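Local coordinates for SIR4-interacting protein SIF2 (Saccharomyces cerevisiae, PDB 1R5M), which antagonizes telomeric silencing in yeast, belongs to the Set3C corepressor complex and interacts with the N-terminal domain of SIR4, at residues Leu45-Ser51 with Ser410-Gln416; Ser68-Arg74 with Thr89-Arg95; His186-Lys190 with Phe220-Pro225. One frame throughout, in Å; residues are numbered along the deposited sequence.

Interaction 1 (Leu45-Ser51 with Ser410-Gln416); sequences LDNIVSS and SVAYSLQ
Asn47 reaches from the loop ahead of strand 50-53 into the turn that follows strand 408-413. Its CB lies 3.5 Å from Gln416 O. CG stands anti to the backbone N (chi1 165°), which turns the amide toward the carbonyls of the turn and leaves CG 3.7 Å from both Leu415 O and Gln416 O. At the tip, ND2 donates to Gln416 O at 3.0 Å, with the acceptor close to the amide plane of Asn47 and the donor tilted 34° from the carbonyl plane of Gln416. A second, weak bond runs from the same nitrogen to Ser414 O. Water 1 accepts from Ile48 N and Tyr413 N and donates to Gln416 O, bridging the two backbones where they do not pair directly.

Further along, Ile48 lays CG1 against Ala412 CB at 3.5 Å, and its CD1 reaches Ser410 OG as well. Beyond this apolar patch the hydroxyls meet: Ser410 OG donates to Ser51 OG over 2.9 Å, and water 2 links Ser51 OG to Ser410 O. Ser401 and Asp399, from strand 397-402, bind Ser51 through its OG and N respectively.

Here the first WD repeat meets the eighth, next to the place where strand 37-44 pairs with strand 419-422 and closes the propeller. The chemistry implies a junction made with a side-chain amide, hydroxyls and waters around a small hydrophobic patch, rather than by continuous strand pairing.

Interaction 2 (Ser68-Arg74 with Thr89-Arg95); sequences SVARLAR and TIIAELR. With SO4 (sulfate ion), chain B.
Leu72 and Leu94 cross at about a right angle, Leu72 CG resting 3.8 Å from Leu94 CD1 on the face that also carries Ala70. Ile91 extends this patch, its CB 4.0 Å from Leu72 CB and its CD1 over one face of the Arg74 guanidinium. In a classic beta bulge, Ile91 and Ala92 both face Leu72, whose O accepts from Ile91 N at 2.7 Å and weakly from Ala92 N.

On the other face Val69 CG2 lies over the Arg95 guanidinium, 3.8 Å above its plane. Arg71, stretched out, runs alongside Glu93 and makes a salt bridge from NH2 to OE1 (3.2 Å); its NH1 pairs likewise with Glu65 of strand 60-65. Arg95 NH2 binds Glu93 OE2. Each guanidinium grips a sulfate, probably from the crystallisation liquor, twice: Arg71 NH2 (3.0 Å) and Arg95 NH2 (2.8 Å) share its O4, while Arg71 NH1 donates to O3 and Arg95 NH1 to O1. A leucine in place of Arg71 would probably leave Glu65 without this mate, Glu93 OE1 without its salt bridge and the sulfate more loosely held.

The hairpin is the outer half of a four-stranded blade, and Ala70 and Leu72 pack on strand 111-116 of the next.

Interaction 3 (His186-Lys190 with Phe220-Pro225); sequences HFELK and FVIPGP
Phe187 and Ile222 approach across two different sheets, their CA atoms 9.2 Å apart, and the backbones close to 5.8 Å at Leu189 CA and Gly224 CA, where the chain has left both strands. The contact is therefore carried by side chains.

Ile222 CD1 sits between the other two apolar side chains, Leu189 and Phe187. With CG1 flanked by both its own N and C (chi1 69°), the branch reaches out so that CD1 meets Leu189 CD1 at 3.6 Å and Phe187 CB at 3.9 Å. Both neighbouring side chains run nearly perpendicular to that of Ile222. Against the Phe187 ring the methyl lies obliquely, close to CG at the root of the ring.

The far end of that ring meets another phenylalanine. Phe187 and Phe220 advance toward each other from their two blades and touch through their CZ atoms, 3.8 Å apart. Phe187 CZ lies at the edge of the Phe220 ring, near its plane; the rings are inclined at 66° to each other, with centroids 5.9 Å apart.

At the loop end, Leu189 CD1 also packs against the backbone, 3.4 Å from Pro223 O. Its CB faces Pro225 CD, while Pro225 CG closes against Leu189 O. Leucine and proline thus continue the apolar seam past the strand ends.

The seam joins the end of strand 182-187, outermost in its blade, to strand 219-223 in the following blade, which holds WD 4. Tyr232 of strand 229-233 borders it by touching Phe187, Leu189 and Ile222. Trp214 meets Phe220 edge-to-face, and strands 163-168 and 173-177, in the same blade as strand 182-187, also line it, with Ile165 and Leu175 against Phe220 and Thr173 against Ile222.

The three contacts fall at different places in one beta-propeller, two between blades and one within a blade. Interaction 1 brings WD 1 against WD 8, whereas interaction 2 is a local hairpin and interaction 3 joins successive blades. Interactions 1 and 2 reach the same four-stranded sheet: strand 50-53 lies at one border and strand 86-95 at the other, the contact centres are about 14 Å apart and their nearest atoms about 6 Å. Interaction 3 lies across the chain's centre from interaction 1, their centres about 30 Å apart, and its centre is about 32 Å from that of interaction 2. The sulfate belongs to interaction 2, where Asn67 also binds it.

Interaction 1 (Leu45-Ser51 with Ser410-Gln416)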
loop_
_atom_site.group_PDB
_atom_site.type_symbol
_atom_site.label_atom_id
_atom_site.label_comp_id
_atom_site.label_asym_id
_atom_site.label_seq_id
_atom_site.Cartn_x
_atom_site.Cartn_y
_atom_site.Cartn_z
ATOM N N LEU A 45 6.141 -19.204 5.291
ATOM C CA LEU A 45 4.692 -19.105 5.452
ATOM C C LEU A 45 4.013 -19.991 4.425
ATOM O O LEU A 45 4.667 -20.546 3.544
ATOM C CB LEU A 45 4.229 -17.667 5.206
ATOM C CG LEU A 45 4.863 -16.554 6.037
ATOM C CD1 LEU A 45 4.404 -15.202 5.512
ATOM C CD2 LEU A 45 4.478 -16.729 7.498
ATOM N N ASP A 46 2.699 -20.144 4.551
ATOM C CA ASP A 46 1.957 -20.886 3.547
ATOM C C ASP A 46 1.847 -19.833 2.454
ATOM O O ASP A 46 2.347 -18.715 2.622
ATOM C CB ASP A 46 0.550 -21.248 4.035
ATOM C CG ASP A 46 0.558 -22.330 5.091
ATOM O OD1 ASP A 46 1.350 -23.283 4.948
ATOM O OD2 ASP A 46 -0.236 -22.232 6.051
ATOM N N ASN A 47 1.211 -20.164 1.340
ATOM C CA ASN A 47 1.055 -19.167 0.292
ATOM C C ASN A 47 0.209 -18.027 0.835
ATOM O O ASN A 47 -0.760 -18.255 1.559
ATOM C CB ASN A 47 0.365 -19.758 -0.936
ATOM C CG ASN A 47 -0.129 -18.689 -1.896
ATOM O OD1 ASN A 47 -1.291 -18.276 -1.841
ATOM N ND2 ASN A 47 0.758 -18.219 -2.770
ATOM N N ILE A 48 0.588 -16.801 0.501
ATOM C CA ILE A 48 -0.179 -15.640 0.933
ATOM C C ILE A 48 -0.402 -14.740 -0.271
ATOM O O ILE A 48 0.409 -14.707 -1.196
ATOM C CB ILE A 48 0.532 -14.832 2.050
ATOM C CG1 ILE A 48 1.878 -14.297 1.555
ATOM C CG2 ILE A 48 0.707 -15.704 3.290
ATOM C CD1 ILE A 48 2.486 -13.261 2.485
ATOM N N VAL A 49 -1.520 -14.024 -0.264
ATOM C CA VAL A 49 -1.856 -13.125 -1.357
ATOM C C VAL A 49 -1.203 -11.767 -1.121
ATOM O O VAL A 49 -0.627 -11.172 -2.034
ATOM C CB VAL A 49 -3.383 -12.963 -1.469
ATOM C CG1 VAL A 49 -3.723 -11.968 -2.559
ATOM C CG2 VAL A 49 -4.020 -14.316 -1.772
ATOM N N SER A 50 -1.308 -11.284 0.112
ATOM C CA SER A 50 -0.714 -10.013 0.512
ATOM C C SER A 50 -0.621 -10.037 2.030
ATOM O O SER A 50 -1.168 -10.930 2.677
ATOM C CB SER A 50 -1.585 -8.836 0.065
ATOM O OG SER A 50 -2.793 -8.787 0.806
ATOM N N SER A 51 0.075 -9.066 2.605
ATOM C CA SER A 51 0.203 -9.021 4.051
ATOM C C SER A 51 0.478 -7.603 4.512
ATOM O O SER A 51 0.833 -6.735 3.716
ATOM C CB SER A 51 1.326 -9.956 4.524
ATOM O OG SER A 51 2.604 -9.487 4.125
ATOM N N SER A 410 7.759 -9.150 4.812
ATOM C CA SER A 410 6.952 -10.301 4.436
ATOM C C SER A 410 6.799 -10.238 2.925
ATOM O O SER A 410 6.344 -9.231 2.381
ATOM C CB SER A 410 5.580 -10.235 5.108
ATOM O OG SER A 410 4.770 -11.324 4.705
ATOM N N VAL A 411 7.187 -11.322 2.261
ATOM C CA VAL A 411 7.139 -11.425 0.810
ATOM C C VAL A 411 6.021 -12.366 0.372
ATOM O O VAL A 411 5.969 -13.525 0.788
ATOM C CB VAL A 411 8.489 -11.954 0.266
ATOM C CG1 VAL A 411 8.469 -11.980 -1.246
ATOM C CG2 VAL A 411 9.633 -11.083 0.772
ATOM N N ALA A 412 5.128 -11.859 -0.467
ATOM C CA ALA A 412 4.015 -12.653 -0.963
ATOM C C ALA A 412 4.249 -13.070 -2.410
ATOM O O ALA A 412 4.271 -12.228 -3.310
ATOM C CB ALA A 412 2.709 -11.851 -0.848
ATOM N N TYR A 413 4.443 -14.367 -2.629
ATOM C CA TYR A 413 4.641 -14.882 -3.982
ATOM C C TYR A 413 3.271 -15.224 -4.551
ATOM O O TYR A 413 2.335 -15.515 -3.804
ATOM C CB TYR A 413 5.526 -16.135 -3.976
ATOM C CG TYR A 413 6.978 -15.865 -3.653
ATOM C CD1 TYR A 413 7.445 -15.919 -2.337
ATOM C CD2 TYR A 413 7.887 -15.558 -4.662
ATOM C CE1 TYR A 413 8.786 -15.676 -2.039
ATOM C CE2 TYR A 413 9.229 -15.310 -4.373
ATOM C CZ TYR A 413 9.669 -15.372 -3.062
ATOM O OH TYR A 413 10.995 -15.132 -2.775
ATOM N N SER A 414 3.151 -15.204 -5.874
ATOM C CA SER A 414 1.865 -15.476 -6.505
ATOM C C SER A 414 1.332 -16.881 -6.264
ATOM O O SER A 414 0.142 -17.058 -6.007
ATOM C CB SER A 414 1.944 -15.215 -8.013
ATOM O OG SER A 414 2.682 -16.219 -8.682
ATOM N N LEU A 415 2.212 -17.876 -6.319
ATOM C CA LEU A 415 1.797 -19.264 -6.151
ATOM C C LEU A 415 2.444 -20.038 -5.006
ATOM O O LEU A 415 1.759 -20.763 -4.278
ATOM C CB LEU A 415 2.034 -20.017 -7.463
ATOM C CG LEU A 415 1.224 -19.505 -8.656
ATOM C CD1 LEU A 415 1.763 -20.086 -9.953
ATOM C CD2 LEU A 415 -0.240 -19.868 -8.460
ATOM N N GLN A 416 3.755 -19.891 -4.839
ATOM C CA GLN A 416 4.445 -20.622 -3.784
ATOM C C GLN A 416 4.283 -20.016 -2.398
ATOM O O GLN A 416 3.580 -19.021 -2.208
ATOM C CB GLN A 416 5.937 -20.775 -4.109
ATOM C CG GLN A 416 6.724 -19.480 -4.160
ATOM C CD GLN A 416 8.203 -19.719 -4.405
ATOM O OE1 GLN A 416 8.590 -20.739 -4.976
ATOM N NE2 GLN A 416 9.034 -18.773 -3.992
HETATM O O HOH W 1 3.097 -16.435 -1.129
HETATM O O HOH W 2 3.359 -9.472 1.649
#

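Interaction 2 (Ser68-Arg74 with Thr89-Arg95)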
loop_
_atom_site.group_PDB
_atom_site.type_symbol
_atom_site.label_atom_id
_atom_site.label_comp_id
_atom_site.label_asym_id
_atom_site.label_seq_id
_atom_site.Cartn_x
_atom_site.Cartn_y
_atom_site.Cartn_z
ATOM N N SER A 68 -10.664 -17.750 1.149
ATOM C CA SER A 68 -11.596 -16.890 1.881
ATOM C C SER A 68 -11.238 -16.770 3.360
ATOM O O SER A 68 -12.111 -16.795 4.233
ATOM C CB SER A 68 -13.017 -17.453 1.727
ATOM O OG SER A 68 -14.009 -16.466 1.967
ATOM N N VAL A 69 -9.949 -16.615 3.641
ATOM C CA VAL A 69 -9.490 -16.512 5.015
ATOM C C VAL A 69 -8.172 -15.751 5.114
ATOM O O VAL A 69 -7.343 -15.793 4.203
ATOM C CB VAL A 69 -9.299 -17.929 5.638
ATOM C CG1 VAL A 69 -8.178 -18.677 4.912
ATOM C CG2 VAL A 69 -8.990 -17.821 7.122
ATOM N N ALA A 70 -8.009 -15.033 6.220
ATOM C CA ALA A 70 -6.787 -14.293 6.502
ATOM C C ALA A 70 -6.370 -14.782 7.880
ATOM O O ALA A 70 -7.167 -15.381 8.596
ATOM C CB ALA A 70 -7.054 -12.788 6.527
ATOM N N ARG A 71 -5.122 -14.544 8.251
ATOM C CA ARG A 71 -4.658 -14.974 9.557
ATOM C C ARG A 71 -3.806 -13.912 10.226
ATOM O O ARG A 71 -3.161 -13.100 9.560
ATOM C CB ARG A 71 -3.851 -16.277 9.440
ATOM C CG ARG A 71 -4.708 -17.532 9.287
ATOM C CD ARG A 71 -3.853 -18.795 9.255
ATOM N NE ARG A 71 -4.637 -19.999 9.528
ATOM C CZ ARG A 71 -5.436 -20.602 8.650
ATOM N NH1 ARG A 71 -5.566 -20.126 7.419
ATOM N NH2 ARG A 71 -6.120 -21.680 9.009
ATOM N N LEU A 72 -3.841 -13.905 11.551
ATOM C CA LEU A 72 -3.026 -12.996 12.332
ATOM C C LEU A 72 -1.974 -13.920 12.928
ATOM O O LEU A 72 -2.304 -14.984 13.450
ATOM C CB LEU A 72 -3.850 -12.326 13.438
ATOM C CG LEU A 72 -4.981 -11.411 12.957
ATOM C CD1 LEU A 72 -5.648 -10.755 14.159
ATOM C CD2 LEU A 72 -4.422 -10.346 12.016
ATOM N N ALA A 73 -0.710 -13.533 12.822
ATOM C CA ALA A 73 0.362 -14.361 13.344
ATOM C C ALA A 73 1.404 -13.540 14.072
ATOM O O ALA A 73 1.563 -12.343 13.832
ATOM C CB ALA A 73 1.020 -15.136 12.212
ATOM N N ARG A 74 2.112 -14.202 14.975
ATOM C CA ARG A 74 3.160 -13.556 15.730
ATOM C C ARG A 74 4.468 -14.255 15.391
ATOM O O ARG A 74 4.525 -15.482 15.297
ATOM C CB ARG A 74 2.863 -13.657 17.225
ATOM C CG ARG A 74 3.864 -12.964 18.127
ATOM C CD ARG A 74 3.180 -12.561 19.420
ATOM N NE ARG A 74 2.316 -13.627 19.915
ATOM C CZ ARG A 74 1.216 -13.424 20.633
ATOM N NH1 ARG A 74 0.841 -12.189 20.941
ATOM N NH2 ARG A 74 0.487 -14.455 21.037
ATOM N N THR A 89 3.630 -18.293 15.316
ATOM C CA THR A 89 2.448 -18.736 16.044
ATOM C C THR A 89 1.214 -18.024 15.503
ATOM O O THR A 89 1.199 -16.801 15.391
ATOM C CB THR A 89 2.571 -18.432 17.551
ATOM O OG1 THR A 89 3.713 -19.115 18.084
ATOM C CG2 THR A 89 1.322 -18.890 18.291
ATOM N N ILE A 90 0.184 -18.793 15.161
ATOM C CA ILE A 90 -1.050 -18.212 14.640
ATOM C C ILE A 90 -1.903 -17.688 15.791
ATOM O O ILE A 90 -2.257 -18.434 16.707
ATOM C CB ILE A 90 -1.869 -19.247 13.837
ATOM C CG1 ILE A 90 -1.016 -19.822 12.705
ATOM C CG2 ILE A 90 -3.125 -18.592 13.270
ATOM C CD1 ILE A 90 -0.497 -18.786 11.724
ATOM N N ILE A 91 -2.220 -16.400 15.735
ATOM C CA ILE A 91 -3.022 -15.741 16.760
ATOM C C ILE A 91 -4.512 -15.968 16.535
ATOM O O ILE A 91 -5.270 -16.175 17.487
ATOM C CB ILE A 91 -2.748 -14.217 16.775
ATOM C CG1 ILE A 91 -1.297 -13.956 17.191
ATOM C CG2 ILE A 91 -3.713 -13.515 17.721
ATOM C CD1 ILE A 91 -0.871 -12.505 17.076
ATOM N N ALA A 92 -4.931 -15.931 15.275
ATOM C CA ALA A 92 -6.336 -16.120 14.952
ATOM C C ALA A 92 -6.596 -16.270 13.464
ATOM O O ALA A 92 -5.787 -15.862 12.628
ATOM C CB ALA A 92 -7.148 -14.944 15.492
ATOM N N GLU A 93 -7.738 -16.870 13.149
ATOM C CA GLU A 93 -8.171 -17.053 11.776
ATOM C C GLU A 93 -9.290 -16.035 11.557
ATOM O O GLU A 93 -10.207 -15.924 12.375
ATOM C CB GLU A 93 -8.707 -18.473 11.562
ATOM C CG GLU A 93 -7.685 -19.566 11.839
ATOM C CD GLU A 93 -8.240 -20.965 11.626
ATOM O OE1 GLU A 93 -7.509 -21.941 11.901
ATOM O OE2 GLU A 93 -9.401 -21.094 11.184
ATOM N N LEU A 94 -9.195 -15.283 10.467
ATOM C CA LEU A 94 -10.190 -14.272 10.123
ATOM C C LEU A 94 -10.867 -14.788 8.858
ATOM O O LEU A 94 -10.474 -14.449 7.741
ATOM C CB LEU A 94 -9.501 -12.932 9.859
ATOM C CG LEU A 94 -8.424 -12.507 10.868
ATOM C CD1 LEU A 94 -7.885 -11.144 10.464
ATOM C CD2 LEU A 94 -8.993 -12.460 12.289
ATOM N N ARG A 95 -11.893 -15.610 9.043
ATOM C CA ARG A 95 -12.581 -16.224 7.917
ATOM C C ARG A 95 -13.830 -15.502 7.423
ATOM O O ARG A 95 -14.587 -14.930 8.208
ATOM C CB ARG A 95 -12.928 -17.672 8.284
ATOM C CG ARG A 95 -13.193 -18.590 7.100
ATOM C CD ARG A 95 -13.350 -20.036 7.568
ATOM N NE ARG A 95 -12.171 -20.529 8.283
ATOM C CZ ARG A 95 -11.086 -21.032 7.699
ATOM N NH1 ARG A 95 -11.012 -21.119 6.379
ATOM N NH2 ARG A 95 -10.070 -21.455 8.440
HETATM S S SO4 B . -7.768 -23.047 5.783
HETATM O O1 SO4 B . -8.896 -22.554 4.971
HETATM O O2 SO4 B . -7.452 -24.434 5.391
HETATM O O3 SO4 B . -6.590 -22.188 5.565
HETATM O O4 SO4 B . -8.129 -23.016 7.213
HETATM O O HOH W 3 -4.858 -21.533 11.918
HETATM O O HOH W 4 5.505 -17.013 18.027
#

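Interaction 3 (His186-Lys190 with Phe220-Pro225)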
loop_
_atom_site.group_PDB
_atom_site.type_symbol
_atom_site.label_atom_id
_atom_site.label_comp_id
_atom_site.label_asym_id
_atom_site.label_seq_id
_atom_site.Cartn_x
_atom_site.Cartn_y
_atom_site.Cartn_z
ATOM N N HIS A 186 -21.824 6.807 -0.725
ATOM C CA HIS A 186 -21.413 5.849 -1.739
ATOM C C HIS A 186 -21.137 6.623 -3.018
ATOM O O HIS A 186 -21.906 7.508 -3.393
ATOM C CB HIS A 186 -22.509 4.797 -1.961
ATOM C CG HIS A 186 -23.799 5.357 -2.469
ATOM N ND1 HIS A 186 -23.986 5.719 -3.786
ATOM C CD2 HIS A 186 -24.969 5.615 -1.838
ATOM C CE1 HIS A 186 -25.215 6.178 -3.945
ATOM N NE2 HIS A 186 -25.833 6.126 -2.777
ATOM N N PHE A 187 -20.028 6.304 -3.678
ATOM C CA PHE A 187 -19.667 6.995 -4.909
ATOM C C PHE A 187 -19.419 6.032 -6.061
ATOM O O PHE A 187 -18.740 5.017 -5.903
ATOM C CB PHE A 187 -18.409 7.848 -4.699
ATOM C CG PHE A 187 -18.434 8.683 -3.449
ATOM C CD1 PHE A 187 -17.956 8.172 -2.248
ATOM C CD2 PHE A 187 -18.940 9.980 -3.471
ATOM C CE1 PHE A 187 -17.978 8.941 -1.083
ATOM C CE2 PHE A 187 -18.968 10.756 -2.314
ATOM C CZ PHE A 187 -18.486 10.236 -1.118
ATOM N N GLU A 188 -19.986 6.359 -7.219
ATOM C CA GLU A 188 -19.820 5.572 -8.436
ATOM C C GLU A 188 -19.516 6.607 -9.515
ATOM O O GLU A 188 -20.367 6.925 -10.345
ATOM C CB GLU A 188 -21.107 4.821 -8.794
ATOM C CG GLU A 188 -21.644 3.905 -7.705
ATOM C CD GLU A 188 -22.285 4.667 -6.560
ATOM O OE1 GLU A 188 -23.172 5.506 -6.824
ATOM O OE2 GLU A 188 -21.907 4.421 -5.396
ATOM N N LEU A 189 -18.296 7.130 -9.490
ATOM C CA LEU A 189 -17.877 8.169 -10.423
ATOM C C LEU A 189 -17.629 7.736 -11.866
ATOM O O LEU A 189 -17.437 8.583 -12.738
ATOM C CB LEU A 189 -16.634 8.872 -9.869
ATOM C CG LEU A 189 -16.772 9.412 -8.440
ATOM C CD1 LEU A 189 -15.488 10.120 -8.032
ATOM C CD2 LEU A 189 -17.956 10.367 -8.356
ATOM N N LYS A 190 -17.632 6.433 -12.125
ATOM C CA LYS A 190 -17.409 5.937 -13.481
ATOM C C LYS A 190 -18.631 6.188 -14.360
ATOM O O LYS A 190 -18.747 7.238 -14.995
ATOM C CB LYS A 190 -17.095 4.440 -13.463
ATOM C CG LYS A 190 -15.811 4.079 -12.734
ATOM C CD LYS A 190 -15.528 2.586 -12.811
ATOM C CE LYS A 190 -15.337 2.128 -14.249
ATOM N NZ LYS A 190 -15.078 0.665 -14.331
ATOM N N PHE A 220 -11.444 13.549 2.420
ATOM C CA PHE A 220 -10.751 12.489 1.703
ATOM C C PHE A 220 -10.773 12.699 0.196
ATOM O O PHE A 220 -11.523 13.530 -0.318
ATOM C CB PHE A 220 -11.373 11.137 2.067
ATOM C CG PHE A 220 -12.858 11.052 1.804
ATOM C CD1 PHE A 220 -13.339 10.586 0.585
ATOM C CD2 PHE A 220 -13.772 11.434 2.781
ATOM C CE1 PHE A 220 -14.709 10.497 0.343
ATOM C CE2 PHE A 220 -15.145 11.350 2.549
ATOM C CZ PHE A 220 -15.615 10.880 1.327
ATOM N N VAL A 221 -9.936 11.944 -0.510
ATOM C CA VAL A 221 -9.855 12.044 -1.961
ATOM C C VAL A 221 -9.999 10.677 -2.624
ATOM O O VAL A 221 -9.545 9.661 -2.090
ATOM C CB VAL A 221 -8.516 12.676 -2.413
ATOM C CG1 VAL A 221 -8.431 14.127 -1.949
ATOM C CG2 VAL A 221 -7.346 11.871 -1.860
ATOM N N ILE A 222 -10.651 10.658 -3.782
ATOM C CA ILE A 222 -10.846 9.425 -4.529
ATOM C C ILE A 222 -10.721 9.711 -6.025
ATOM O O ILE A 222 -10.979 10.826 -6.479
ATOM C CB ILE A 222 -12.233 8.788 -4.249
ATOM C CG1 ILE A 222 -13.343 9.645 -4.851
ATOM C CG2 ILE A 222 -12.449 8.645 -2.745
ATOM C CD1 ILE A 222 -14.729 9.037 -4.685
ATOM N N PRO A 223 -10.307 8.708 -6.809
ATOM C CA PRO A 223 -10.155 8.884 -8.254
ATOM C C PRO A 223 -11.471 9.231 -8.938
ATOM O O PRO A 223 -12.511 8.645 -8.637
ATOM C CB PRO A 223 -9.622 7.528 -8.713
ATOM C CG PRO A 223 -8.890 7.021 -7.515
ATOM C CD PRO A 223 -9.836 7.377 -6.392
ATOM N N GLY A 224 -11.410 10.189 -9.856
ATOM C CA GLY A 224 -12.586 10.597 -10.601
ATOM C C GLY A 224 -12.348 10.322 -12.074
ATOM O O GLY A 224 -11.316 9.761 -12.440
ATOM N N PRO A 225 -13.284 10.703 -12.952
ATOM C CA PRO A 225 -13.108 10.463 -14.386
ATOM C C PRO A 225 -11.917 11.195 -15.008
ATOM O O PRO A 225 -11.488 12.241 -14.522
ATOM C CB PRO A 225 -14.433 10.940 -14.980
ATOM C CG PRO A 225 -15.407 10.702 -13.871
ATOM C CD PRO A 225 -14.640 11.196 -12.666
#